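Local structure of bottromycin amidohydrolase (Streptomyces purpureus, 6I5S) at residues Arg34-Val39 and Leu423-Phe428; Gly44-Ala49 and Ala376-Ala381; Tyr85-Phe90 and Asp401-Arg406; Val97-Asp102 and Ala295-Arg300. The protein is a zinc-binding amidohydrolase that acts as a gatekeeper of bottromycin biosynthesis, probably by hydrolysing a thiazoline-containing intermediate. All coordinates share one frame; numbering follows the deposited sequence.

Contact 1 (Arg34-Val39 and Leu423-Phe428); sequences RPRTHV and LVDGVF
R36 lies along the turn of 423-428 and makes the salt bridge between the two segments. Its NH1 donates to D425 O at 2.9 Å, with the donor above the carbonyl plane. The same NH1 reaches D425 OD2 in a long salt bridge of 3.5 Å, the guanidinium and carboxylate planes 63° apart. D425 OD1 pairs with R133, and R36 NH2 bonds to A32 O. R34 NH1 makes a weak bond to F428 O and a salt bridge to D433.

H38 supplies a ring N-H bond. Its CG stands beside the backbone N (chi1 -54°), and this brings NE2 to G426 O at 2.7 Å, in the ring plane and nearly along the C=O axis. The CA of R36 also approaches G426 O, at 3.3 Å, as a CA-H...O contact. Two waters add bridges: water 1 joins P35 O to F428 N, and water 2 joins R36 NH1 to V424 O.

The apolar part centres on V427. Its CG2 sits over the centre of one R36 guanidinium face, 3.5 Å from CZ. Its CG1 meets R34 CB at 4.0 Å. Replacing R36 by alanine would probably leave D425 O without this donor and uncover V427 CG2.

G426 has a positive phi of 88°, and a beta carbon there would strike R36 CB. Segment 423-428 is a tight beta hairpin with a type I' turn from V424 to V427, and the loop before strand 38-41 lies against it. V424 and V427 bond to each other N to O in both directions. The turn joins strands 421-424 and 427-430.

Contact 2 (Gly44-Ala49 and Ala376-Ala381); sequences GLIDAA and AVLKAA
I46 and L378 make the apolar side-chain contact here. The CG2 branch of I46 meets CD2 of L378 at 3.6 Å, and the two side chains cross at about a right angle. L378 has its CG opposite the backbone N (chi1 -175°), which carries CD2 out from the helix to I46. The same methyl comes within 4.1 Å of D47 O.

The backbone carbonyl of A48 makes the closest approach. Its O lies 3.0 Å from K379 CA and 3.2 Å from K379 CB, so it rests against the start of that side chain. K379 N is also near A48 O, but the angle is poor and no hydrogen bond forms. No hydrogen bond crosses between the two segments.

The lysine contact is aliphatic. The K379 chain is fully extended, and its CB passes A49 CA at 4.1 Å. A49 CB is 4.3 Å from K379 CD. The amine end extends past the contact; A49 is poorly ordered, consistent with a looser edge.

Segment 44-49 runs off strand 43-45, which pairs in parallel with strand 84-95. A48 packs on P88 of that strand, on T382 and on A383 of helix 383-388. Helix 374-381 lies between this loop and helix 358-369, where V377 touches I364 and T368.

Contact 3 (Tyr85-Phe90 and Asp401-Arg406); sequences YVTPGF and DLVFYR
V86 and F404 fit together as a bump on a plate. The CG2 methyl of V86 stands over one face of the F404 ring, 3.6 Å from its centroid and offset toward the rim. The two side chains lie side by side and point the same way. V86 CG1 also leans on L402 CB at 3.9 Å. L402 CD2 reaches on to P88 CA.

V403 fills a hollow on the other face. Its CG2 enters a cup made by T87 OG1, P88 O, G89 CA and the flat side of F90. V403 CG2 sits 4.1 Å from the F90 ring centroid, 15° off the normal. The F90 edge, at CZ, faces Y405 OH at 3.4 Å. T87 OG1 stands between its backbone N and carbonyl carbon (chi1 69°). There it presses on V403 CB at 3.4 Å and donates to P88 O. At the far end, the edge of the Y85 ring comes up to R406 O.

Strands 85-88 and 402-405 run antiparallel. Y85 with Y405 and T87 with V403 are the hydrogen-bonded pairs, for example Y85 N to Y405 O at 2.7 Å. G89 N adds a bond to D401 O at 2.9 Å, from above the carbonyl plane.

The backbones of Y85, T87, V403 and Y405 are thus satisfied across the join, while V86 bonds outward to G44 and I46, and L402 to L423. The phenol of Y405 bonds to L416 O. The methyl-on-ring contacts are dispersive, so the buried join combines directional backbone bonds with close hydrocarbon fit.

Contact 4 (Val97-Asp102 and Ala295-Arg300); sequences VSSVSD and AATPSR
D102 and R300 meet because both first torsions set CG beside the backbone N (chi1 -54° and -77°). The R300 chain then runs extended to the carboxylate from the opposite direction. R300 NH1 donates to D102 OD1 at 2.8 Å, on that oxygen's syn lone pair. R300 NH2 donates to D102 OD2, also at 2.8 Å. The grip is end-on and two-pronged, with the two planes 24° apart.

D102 OD2 has a second firm donor. S98 N reaches it at 2.8 Å in an almost straight bond, and S99 N adds a weak one. S99 is the N-cap of helix 100-108, and D102 turns back to its N-H like one half of a capping box. This turn comes just after H94 and H96, zinc ligands at the end of strand 84-95 and just beyond it, in the HxH arrangement familiar from the amidohydrolase superfamily. The S98 side chain is about 10 Å from a zinc ion. Putting an alanine in place of D102 would probably leave the R300 guanidinium without its counter-charge and S98 N without its acceptor.

Water 3 bridges S98 OG and R300 NH2, lying 2.6 Å from NH2 in the guanidinium plane. S98 CB lies 3.7 Å from the same nitrogen. T297 adds a methyl contact: its CG2 lies against S99 OG at 3.6 Å and S101 CB at 4.1 Å. The backbone N of R300 bonds to T297 O.

Overall arrangement
The first segments come in the order 1, 2, 3, 4 along the chain; the second segments follow as 4, 2, 3, 1. Contacts 1, 2 and 3 all reach one mixed sheet. Strand 43-45 neighbours strand 84-95, which pairs with 402-405, which pairs with 421-424. Contacts 2 and 3 have centres 10 Å apart and contacts 1 and 3 13 Å; both pairs touch. Contact 4 stands apart, its centre 26 to 29 Å from the others, although helix 100-108 directly follows strand 84-95. Early and late parts of the chain thus build one sheet region together, while contact 4 ties the helix after the strand of zinc ligand H94 to the loop after helix 290-295.

Contact 1 (Arg34-Val39 and Leu423-Phe428)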
loop_
_atom_site.group_PDB
_atom_site.type_symbol
_atom_site.label_atom_id
_atom_site.label_comp_id
_atom_site.label_asym_id
_atom_site.label_seq_id
_atom_site.Cartn_x
_atom_site.Cartn_y
_atom_site.Cartn_z
ATOM N N ARG A 34 11.988 -9.286 20.869
ATOM C CA ARG A 34 11.342 -8.547 21.945
ATOM C C ARG A 34 10.132 -9.313 22.458
ATOM O O ARG A 34 9.654 -10.252 21.793
ATOM C CB ARG A 34 10.919 -7.185 21.451
ATOM C CG ARG A 34 12.068 -6.234 21.284
ATOM C CD ARG A 34 11.558 -4.898 21.480
ATOM N NE ARG A 34 12.619 -3.911 21.498
ATOM C CZ ARG A 34 12.381 -2.626 21.276
ATOM N NH1 ARG A 34 11.149 -2.208 21.102
ATOM N NH2 ARG A 34 13.359 -1.755 21.271
ATOM N N PRO A 35 9.604 -8.925 23.624
ATOM C CA PRO A 35 8.397 -9.581 24.150
ATOM C C PRO A 35 7.221 -9.406 23.200
ATOM O O PRO A 35 7.055 -8.347 22.572
ATOM C CB PRO A 35 8.156 -8.852 25.485
ATOM C CG PRO A 35 9.446 -8.276 25.842
ATOM C CD PRO A 35 10.134 -7.919 24.578
ATOM N N ARG A 36 6.382 -10.446 23.100
ATOM C CA ARG A 36 5.161 -10.347 22.288
ATOM C C ARG A 36 3.918 -10.487 23.149
ATOM O O ARG A 36 2.828 -10.777 22.638
ATOM C CB ARG A 36 5.156 -11.377 21.160
ATOM C CG ARG A 36 6.258 -11.079 20.136
ATOM C CD ARG A 36 6.418 -12.186 19.117
ATOM N NE ARG A 36 7.658 -11.987 18.358
ATOM C CZ ARG A 36 7.768 -11.475 17.137
ATOM N NH1 ARG A 36 6.710 -11.031 16.464
ATOM N NH2 ARG A 36 8.992 -11.331 16.626
ATOM N N THR A 37 4.083 -10.252 24.448
ATOM C CA THR A 37 3.007 -10.334 25.417
ATOM C C THR A 37 2.981 -9.032 26.179
ATOM O O THR A 37 4.022 -8.579 26.652
ATOM C CB THR A 37 3.212 -11.540 26.363
ATOM O OG1 THR A 37 2.996 -12.753 25.606
ATOM C CG2 THR A 37 2.229 -11.458 27.565
ATOM N N HIS A 38 1.808 -8.415 26.268
ATOM C CA HIS A 38 1.689 -7.061 26.801
ATOM C C HIS A 38 0.344 -6.889 27.468
ATOM O O HIS A 38 -0.615 -7.581 27.147
ATOM C CB HIS A 38 1.774 -5.995 25.703
ATOM C CG HIS A 38 2.994 -6.096 24.844
ATOM N ND1 HIS A 38 4.200 -5.525 25.203
ATOM C CD2 HIS A 38 3.212 -6.750 23.684
ATOM C CE1 HIS A 38 5.097 -5.794 24.269
ATOM N NE2 HIS A 38 4.524 -6.535 23.339
ATOM N N VAL A 39 0.264 -5.881 28.319
ATOM C CA VAL A 39 -0.998 -5.277 28.722
ATOM C C VAL A 39 -0.868 -3.780 28.478
ATOM O O VAL A 39 0.062 -3.147 28.990
ATOM C CB VAL A 39 -1.337 -5.561 30.187
ATOM C CG1 VAL A 39 -2.656 -4.867 30.566
ATOM C CG2 VAL A 39 -1.433 -7.030 30.413
ATOM N N LEU A 423 2.448 -1.748 17.056
ATOM C CA LEU A 423 2.502 -3.155 17.455
ATOM C C LEU A 423 2.469 -4.033 16.218
ATOM O O LEU A 423 1.503 -3.978 15.443
ATOM C CB LEU A 423 1.308 -3.477 18.336
ATOM C CG LEU A 423 1.272 -4.789 19.096
ATOM C CD1 LEU A 423 2.404 -4.890 20.103
ATOM C CD2 LEU A 423 -0.054 -4.873 19.811
ATOM N N VAL A 424 3.504 -4.865 16.039
ATOM C CA VAL A 424 3.667 -5.663 14.830
ATOM C C VAL A 424 3.797 -7.097 15.276
ATOM O O VAL A 424 4.841 -7.461 15.843
ATOM C CB VAL A 424 4.902 -5.269 14.014
ATOM C CG1 VAL A 424 4.914 -6.033 12.690
ATOM C CG2 VAL A 424 5.028 -3.821 13.835
ATOM N N ASP A 425 2.771 -7.907 15.021
ATOM C CA ASP A 425 2.771 -9.331 15.461
ATOM C C ASP A 425 3.220 -9.397 16.919
ATOM O O ASP A 425 4.019 -10.263 17.313
ATOM C CB ASP A 425 3.669 -10.194 14.555
ATOM C CG ASP A 425 3.473 -11.682 14.751
ATOM O OD1 ASP A 425 2.435 -12.106 15.321
ATOM O OD2 ASP A 425 4.365 -12.467 14.305
ATOM N N GLY A 426 2.716 -8.466 17.732
ATOM C CA GLY A 426 3.021 -8.447 19.182
ATOM C C GLY A 426 4.256 -7.704 19.642
ATOM O O GLY A 426 4.410 -7.480 20.862
ATOM N N VAL A 427 5.168 -7.336 18.751
ATOM C CA VAL A 427 6.331 -6.547 19.164
ATOM C C VAL A 427 5.914 -5.084 19.198
ATOM O O VAL A 427 5.425 -4.551 18.196
ATOM C CB VAL A 427 7.513 -6.744 18.206
ATOM C CG1 VAL A 427 8.621 -5.768 18.509
ATOM C CG2 VAL A 427 8.001 -8.184 18.226
ATOM N N PHE A 428 6.151 -4.427 20.311
ATOM C CA PHE A 428 5.758 -3.023 20.456
ATOM C C PHE A 428 6.945 -2.129 20.145
ATOM O O PHE A 428 7.905 -2.068 20.916
ATOM C CB PHE A 428 5.249 -2.714 21.859
ATOM C CG PHE A 428 4.681 -1.299 22.002
ATOM C CD1 PHE A 428 3.519 -0.942 21.332
ATOM C CD2 PHE A 428 5.289 -0.337 22.826
ATOM C CE1 PHE A 428 2.985 0.333 21.444
ATOM C CE2 PHE A 428 4.750 0.944 22.942
ATOM C CZ PHE A 428 3.593 1.279 22.275
HETATM O O HOH W 1 7.654 -5.687 22.434
HETATM O O HOH W 2 7.059 -8.651 14.687
#

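Contact 2 (Gly44-Ala49 and Ala376-Ala381)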
loop_
_atom_site.group_PDB
_atom_site.type_symbol
_atom_site.label_atom_id
_atom_site.label_comp_id
_atom_site.label_asym_id
_atom_site.label_seq_id
_atom_site.Cartn_x
_atom_site.Cartn_y
_atom_site.Cartn_z
ATOM N N GLY A 44 -8.433 3.221 23.922
ATOM C CA GLY A 44 -9.628 3.478 23.150
ATOM C C GLY A 44 -9.505 2.883 21.743
ATOM O O GLY A 44 -8.725 3.359 20.905
ATOM N N LEU A 45 -10.221 1.804 21.489
ATOM C CA LEU A 45 -10.159 1.144 20.185
ATOM C C LEU A 45 -11.018 1.940 19.220
ATOM O O LEU A 45 -12.218 2.114 19.453
ATOM C CB LEU A 45 -10.646 -0.299 20.267
ATOM C CG LEU A 45 -10.803 -1.079 18.942
ATOM C CD1 LEU A 45 -9.479 -1.167 18.232
ATOM C CD2 LEU A 45 -11.412 -2.480 19.158
ATOM N N ILE A 46 -10.405 2.468 18.168
ATOM C CA ILE A 46 -11.153 3.199 17.151
ATOM C C ILE A 46 -11.730 2.207 16.146
ATOM O O ILE A 46 -11.016 1.333 15.631
ATOM C CB ILE A 46 -10.250 4.245 16.483
ATOM C CG1 ILE A 46 -9.821 5.288 17.548
ATOM C CG2 ILE A 46 -10.951 4.910 15.315
ATOM C CD1 ILE A 46 -8.828 6.293 17.023
ATOM N N ASP A 47 -13.032 2.315 15.910
ATOM C CA ASP A 47 -13.753 1.376 15.048
ATOM C C ASP A 47 -13.344 1.604 13.606
ATOM O O ASP A 47 -13.537 2.693 13.076
ATOM C CB ASP A 47 -15.263 1.560 15.197
ATOM C CG ASP A 47 -16.062 0.437 14.546
ATOM O OD1 ASP A 47 -15.457 -0.587 14.178
ATOM O OD2 ASP A 47 -17.297 0.575 14.407
ATOM N N ALA A 48 -12.790 0.575 12.970
ATOM C CA ALA A 48 -12.192 0.744 11.647
ATOM C C ALA A 48 -13.187 1.270 10.616
ATOM O O ALA A 48 -12.764 1.836 9.602
ATOM C CB ALA A 48 -11.598 -0.582 11.170
ATOM N N ALA A 49 -14.488 1.095 10.849
ATOM C CA ALA A 49 -15.515 1.561 9.926
ATOM C C ALA A 49 -16.014 2.974 10.236
ATOM O O ALA A 49 -16.169 3.787 9.317
ATOM C CB ALA A 49 -16.691 0.583 9.939
ATOM N N ALA A 376 -14.237 6.786 6.707
ATOM C CA ALA A 376 -14.131 6.127 5.414
ATOM C C ALA A 376 -12.680 5.838 5.057
ATOM O O ALA A 376 -12.348 4.749 4.557
ATOM C CB ALA A 376 -14.798 6.993 4.337
ATOM N N VAL A 377 -11.798 6.810 5.278
ATOM C CA VAL A 377 -10.423 6.572 4.868
ATOM C C VAL A 377 -9.754 5.579 5.822
ATOM O O VAL A 377 -8.952 4.720 5.395
ATOM C CB VAL A 377 -9.676 7.915 4.751
ATOM C CG1 VAL A 377 -9.323 8.468 6.117
ATOM C CG2 VAL A 377 -8.468 7.762 3.881
ATOM N N LEU A 378 -10.144 5.594 7.096
ATOM C CA LEU A 378 -9.622 4.581 8.010
ATOM C C LEU A 378 -10.081 3.176 7.612
ATOM O O LEU A 378 -9.294 2.217 7.646
ATOM C CB LEU A 378 -10.045 4.873 9.444
ATOM C CG LEU A 378 -9.446 3.919 10.503
ATOM C CD1 LEU A 378 -7.913 3.918 10.491
ATOM C CD2 LEU A 378 -9.974 4.211 11.891
ATOM N N LYS A 379 -11.356 3.027 7.234
ATOM C CA LYS A 379 -11.855 1.745 6.748
ATOM C C LYS A 379 -11.087 1.276 5.515
ATOM O O LYS A 379 -10.738 0.106 5.405
ATOM C CB LYS A 379 -13.356 1.840 6.449
ATOM C CG LYS A 379 -13.985 0.546 6.054
ATOM C CD LYS A 379 -15.506 0.660 5.817
ATOM C CE LYS A 379 -16.122 -0.750 5.680
ATOM N NZ LYS A 379 -17.582 -0.726 5.425
ATOM N N ALA A 380 -10.841 2.170 4.563
ATOM C CA ALA A 380 -10.034 1.839 3.392
ATOM C C ALA A 380 -8.605 1.417 3.747
ATOM O O ALA A 380 -8.031 0.546 3.084
ATOM C CB ALA A 380 -9.965 3.046 2.471
ATOM N N ALA A 381 -8.032 2.001 4.804
ATOM C CA ALA A 381 -6.654 1.752 5.199
ATOM C C ALA A 381 -6.531 0.435 5.932
ATOM O O ALA A 381 -5.434 -0.130 6.030
ATOM C CB ALA A 381 -6.158 2.914 6.108
#

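Contact 3 (Tyr85-Phe90 and Asp401-Arg406)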
loop_
_atom_site.group_PDB
_atom_site.type_symbol
_atom_site.label_atom_id
_atom_site.label_comp_id
_atom_site.label_asym_id
_atom_site.label_seq_id
_atom_site.Cartn_x
_atom_site.Cartn_y
_atom_site.Cartn_z
ATOM N N TYR A 85 -5.059 5.784 22.021
ATOM C CA TYR A 85 -6.040 5.540 20.972
ATOM C C TYR A 85 -5.411 4.590 19.963
ATOM O O TYR A 85 -4.248 4.782 19.585
ATOM C CB TYR A 85 -6.416 6.852 20.290
ATOM C CG TYR A 85 -7.048 7.858 21.179
ATOM C CD1 TYR A 85 -8.428 7.931 21.326
ATOM C CD2 TYR A 85 -6.272 8.746 21.907
ATOM C CE1 TYR A 85 -9.018 8.902 22.192
ATOM C CE2 TYR A 85 -6.866 9.699 22.751
ATOM C CZ TYR A 85 -8.239 9.757 22.863
ATOM O OH TYR A 85 -8.838 10.695 23.707
ATOM N N VAL A 86 -6.154 3.557 19.551
ATOM C CA VAL A 86 -5.584 2.470 18.777
ATOM C C VAL A 86 -6.415 2.231 17.537
ATOM O O VAL A 86 -7.646 2.163 17.603
ATOM C CB VAL A 86 -5.493 1.192 19.626
ATOM C CG1 VAL A 86 -5.249 -0.001 18.789
ATOM C CG2 VAL A 86 -4.354 1.371 20.639
ATOM N N THR A 87 -5.732 2.052 16.414
ATOM C CA THR A 87 -6.325 1.544 15.193
ATOM C C THR A 87 -5.719 0.199 14.808
ATOM O O THR A 87 -4.604 -0.130 15.221
ATOM C CB THR A 87 -6.120 2.525 14.018
ATOM O OG1 THR A 87 -4.732 2.577 13.653
ATOM C CG2 THR A 87 -6.531 3.927 14.433
ATOM N N PRO A 88 -6.416 -0.582 13.983
ATOM C CA PRO A 88 -5.768 -1.708 13.321
ATOM C C PRO A 88 -4.566 -1.207 12.539
ATOM O O PRO A 88 -4.484 -0.047 12.113
ATOM C CB PRO A 88 -6.851 -2.221 12.382
ATOM C CG PRO A 88 -8.117 -1.780 12.974
ATOM C CD PRO A 88 -7.817 -0.427 13.516
ATOM N N GLY A 89 -3.619 -2.100 12.325
ATOM C CA GLY A 89 -2.487 -1.765 11.483
ATOM C C GLY A 89 -2.939 -1.469 10.068
ATOM O O GLY A 89 -3.918 -2.033 9.596
ATOM N N PHE A 90 -2.210 -0.561 9.409
ATOM C CA PHE A 90 -2.529 -0.129 8.052
ATOM C C PHE A 90 -2.004 -1.113 7.015
ATOM O O PHE A 90 -1.021 -1.838 7.240
ATOM C CB PHE A 90 -1.911 1.252 7.757
ATOM C CG PHE A 90 -2.229 2.276 8.796
ATOM C CD1 PHE A 90 -3.486 2.347 9.360
ATOM C CD2 PHE A 90 -1.262 3.135 9.236
ATOM C CE1 PHE A 90 -3.764 3.254 10.395
ATOM C CE2 PHE A 90 -1.552 4.061 10.278
ATOM C CZ PHE A 90 -2.817 4.101 10.821
ATOM N N ASP A 401 -1.582 -6.634 15.339
ATOM C CA ASP A 401 -1.078 -5.606 14.451
ATOM C C ASP A 401 -1.943 -4.357 14.692
ATOM O O ASP A 401 -3.081 -4.282 14.217
ATOM C CB ASP A 401 -1.207 -6.031 12.990
ATOM C CG ASP A 401 -0.364 -7.235 12.599
ATOM O OD1 ASP A 401 0.735 -7.491 13.157
ATOM O OD2 ASP A 401 -0.823 -7.959 11.668
ATOM N N LEU A 402 -1.398 -3.361 15.371
ATOM C CA LEU A 402 -2.182 -2.219 15.832
ATOM C C LEU A 402 -1.324 -0.971 15.813
ATOM O O LEU A 402 -0.109 -1.063 15.956
ATOM C CB LEU A 402 -2.675 -2.459 17.255
ATOM C CG LEU A 402 -3.601 -3.650 17.501
ATOM C CD1 LEU A 402 -3.819 -3.860 19.012
ATOM C CD2 LEU A 402 -4.930 -3.374 16.767
ATOM N N VAL A 403 -1.960 0.198 15.695
ATOM C CA VAL A 403 -1.251 1.472 15.715
ATOM C C VAL A 403 -1.743 2.295 16.899
ATOM O O VAL A 403 -2.947 2.390 17.139
ATOM C CB VAL A 403 -1.454 2.251 14.412
ATOM C CG1 VAL A 403 -0.484 3.398 14.324
ATOM C CG2 VAL A 403 -1.280 1.306 13.197
ATOM N N PHE A 404 -0.813 2.874 17.638
ATOM C CA PHE A 404 -1.079 3.537 18.911
ATOM C C PHE A 404 -0.793 5.036 18.814
ATOM O O PHE A 404 0.230 5.433 18.252
ATOM C CB PHE A 404 -0.181 2.975 19.995
ATOM C CG PHE A 404 -0.564 1.619 20.475
ATOM C CD1 PHE A 404 -1.028 1.453 21.763
ATOM C CD2 PHE A 404 -0.446 0.499 19.665
ATOM C CE1 PHE A 404 -1.359 0.195 22.251
ATOM C CE2 PHE A 404 -0.771 -0.741 20.148
ATOM C CZ PHE A 404 -1.244 -0.898 21.438
ATOM N N TYR A 405 -1.664 5.855 19.423
ATOM C CA TYR A 405 -1.563 7.308 19.459
ATOM C C TYR A 405 -1.903 7.811 20.853
ATOM O O TYR A 405 -2.861 7.331 21.479
ATOM C CB TYR A 405 -2.532 7.936 18.465
ATOM C CG TYR A 405 -2.286 7.503 17.032
ATOM C CD1 TYR A 405 -1.417 8.205 16.206
ATOM C CD2 TYR A 405 -2.944 6.404 16.513
ATOM C CE1 TYR A 405 -1.215 7.814 14.850
ATOM C CE2 TYR A 405 -2.704 5.956 15.176
ATOM C CZ TYR A 405 -1.844 6.686 14.380
ATOM O OH TYR A 405 -1.614 6.314 13.078
ATOM N N ARG A 406 -1.113 8.772 21.341
ATOM C CA ARG A 406 -1.421 9.381 22.621
ATOM C C ARG A 406 -2.592 10.342 22.504
ATOM O O ARG A 406 -3.343 10.525 23.465
ATOM C CB ARG A 406 -0.206 10.113 23.156
ATOM C CG ARG A 406 0.911 9.253 23.650
ATOM C CD ARG A 406 0.493 8.423 24.838
ATOM N NE ARG A 406 1.642 7.752 25.446
ATOM C CZ ARG A 406 1.557 6.893 26.460
ATOM N NH1 ARG A 406 0.369 6.559 26.973
ATOM N NH2 ARG A 406 2.671 6.375 26.974
#

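Contact 4 (Val97-Asp102 and Ala295-Arg300)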
loop_
_atom_site.group_PDB
_atom_site.type_symbol
_atom_site.label_atom_id
_atom_site.label_comp_id
_atom_site.label_asym_id
_atom_site.label_seq_id
_atom_site.Cartn_x
_atom_site.Cartn_y
_atom_site.Cartn_z
ATOM N N VAL A 97 7.634 -3.382 -2.927
ATOM C CA VAL A 97 8.722 -3.552 -1.968
ATOM C C VAL A 97 9.856 -4.260 -2.682
ATOM O O VAL A 97 9.678 -5.371 -3.194
ATOM C CB VAL A 97 8.233 -4.337 -0.766
ATOM C CG1 VAL A 97 9.415 -4.777 0.082
ATOM C CG2 VAL A 97 7.246 -3.458 -0.006
ATOM N N SER A 98 11.022 -3.594 -2.737
ATOM C CA SER A 98 12.216 -4.088 -3.397
ATOM C C SER A 98 13.429 -4.117 -2.485
ATOM O O SER A 98 14.467 -4.667 -2.880
ATOM C CB SER A 98 12.551 -3.225 -4.630
ATOM O OG SER A 98 11.541 -3.366 -5.591
ATOM N N SER A 99 13.321 -3.556 -1.290
ATOM C CA SER A 99 14.458 -3.492 -0.374
ATOM C C SER A 99 13.969 -3.407 1.065
ATOM O O SER A 99 12.818 -3.058 1.357
ATOM C CB SER A 99 15.376 -2.283 -0.656
ATOM O OG SER A 99 14.766 -1.124 -0.221
ATOM N N VAL A 100 14.876 -3.770 1.977
ATOM C CA VAL A 100 14.568 -3.629 3.399
ATOM C C VAL A 100 14.287 -2.173 3.778
ATOM O O VAL A 100 13.533 -1.920 4.722
ATOM C CB VAL A 100 15.718 -4.225 4.235
ATOM C CG1 VAL A 100 17.006 -3.481 3.974
ATOM C CG2 VAL A 100 15.378 -4.194 5.712
ATOM N N SER A 101 14.833 -1.206 3.033
ATOM C CA SER A 101 14.481 0.199 3.259
ATOM C C SER A 101 12.978 0.414 3.167
ATOM O O SER A 101 12.391 1.157 3.958
ATOM C CB SER A 101 15.233 1.061 2.253
ATOM O OG SER A 101 14.808 2.402 2.348
ATOM N N ASP A 102 12.335 -0.174 2.156
ATOM C CA ASP A 102 10.886 -0.065 2.024
ATOM C C ASP A 102 10.166 -0.674 3.220
ATOM O O ASP A 102 9.149 -0.142 3.672
ATOM C CB ASP A 102 10.415 -0.769 0.749
ATOM C CG ASP A 102 11.127 -0.303 -0.499
ATOM O OD1 ASP A 102 11.667 0.821 -0.519
ATOM O OD2 ASP A 102 11.101 -1.035 -1.535
ATOM N N ALA A 295 17.375 10.017 -0.468
ATOM C CA ALA A 295 16.744 8.989 0.346
ATOM C C ALA A 295 16.358 7.760 -0.462
ATOM O O ALA A 295 16.170 6.684 0.128
ATOM C CB ALA A 295 15.517 9.562 1.042
ATOM N N ALA A 296 16.328 7.889 -1.777
ATOM C CA ALA A 296 16.009 6.787 -2.664
ATOM C C ALA A 296 17.120 5.752 -2.610
ATOM O O ALA A 296 18.291 6.078 -2.430
ATOM C CB ALA A 296 15.849 7.268 -4.107
ATOM N N THR A 297 16.742 4.499 -2.804
ATOM C CA THR A 297 17.715 3.423 -2.846
ATOM C C THR A 297 18.588 3.540 -4.095
ATOM O O THR A 297 18.157 4.064 -5.125
ATOM C CB THR A 297 17.008 2.076 -2.851
ATOM O OG1 THR A 297 16.281 1.946 -4.061
ATOM C CG2 THR A 297 16.051 1.937 -1.639
ATOM N N PRO A 298 19.802 3.002 -4.048
ATOM C CA PRO A 298 20.712 3.202 -5.184
ATOM C C PRO A 298 20.138 2.718 -6.506
ATOM O O PRO A 298 20.323 3.384 -7.538
ATOM C CB PRO A 298 21.959 2.425 -4.764
ATOM C CG PRO A 298 21.850 2.324 -3.278
ATOM C CD PRO A 298 20.427 2.201 -2.977
ATOM N N SER A 299 19.378 1.617 -6.496
ATOM C CA SER A 299 18.828 1.087 -7.740
ATOM C C SER A 299 17.761 2.003 -8.328
ATOM O O SER A 299 17.538 1.983 -9.535
ATOM C CB SER A 299 18.241 -0.300 -7.506
ATOM O OG SER A 299 17.226 -0.250 -6.525
ATOM N N ARG A 300 17.054 2.761 -7.491
ATOM C CA ARG A 300 16.010 3.638 -7.966
ATOM C C ARG A 300 16.501 5.015 -8.387
ATOM O O ARG A 300 15.793 5.689 -9.126
ATOM C CB ARG A 300 14.954 3.832 -6.884
ATOM C CG ARG A 300 14.022 2.663 -6.737
ATOM C CD ARG A 300 13.235 2.838 -5.470
ATOM N NE ARG A 300 12.362 1.714 -5.266
ATOM C CZ ARG A 300 12.059 1.222 -4.078
ATOM N NH1 ARG A 300 12.569 1.751 -2.957
ATOM N NH2 ARG A 300 11.257 0.180 -4.034
HETATM O O HOH W 3 9.996 -0.984 -6.008
#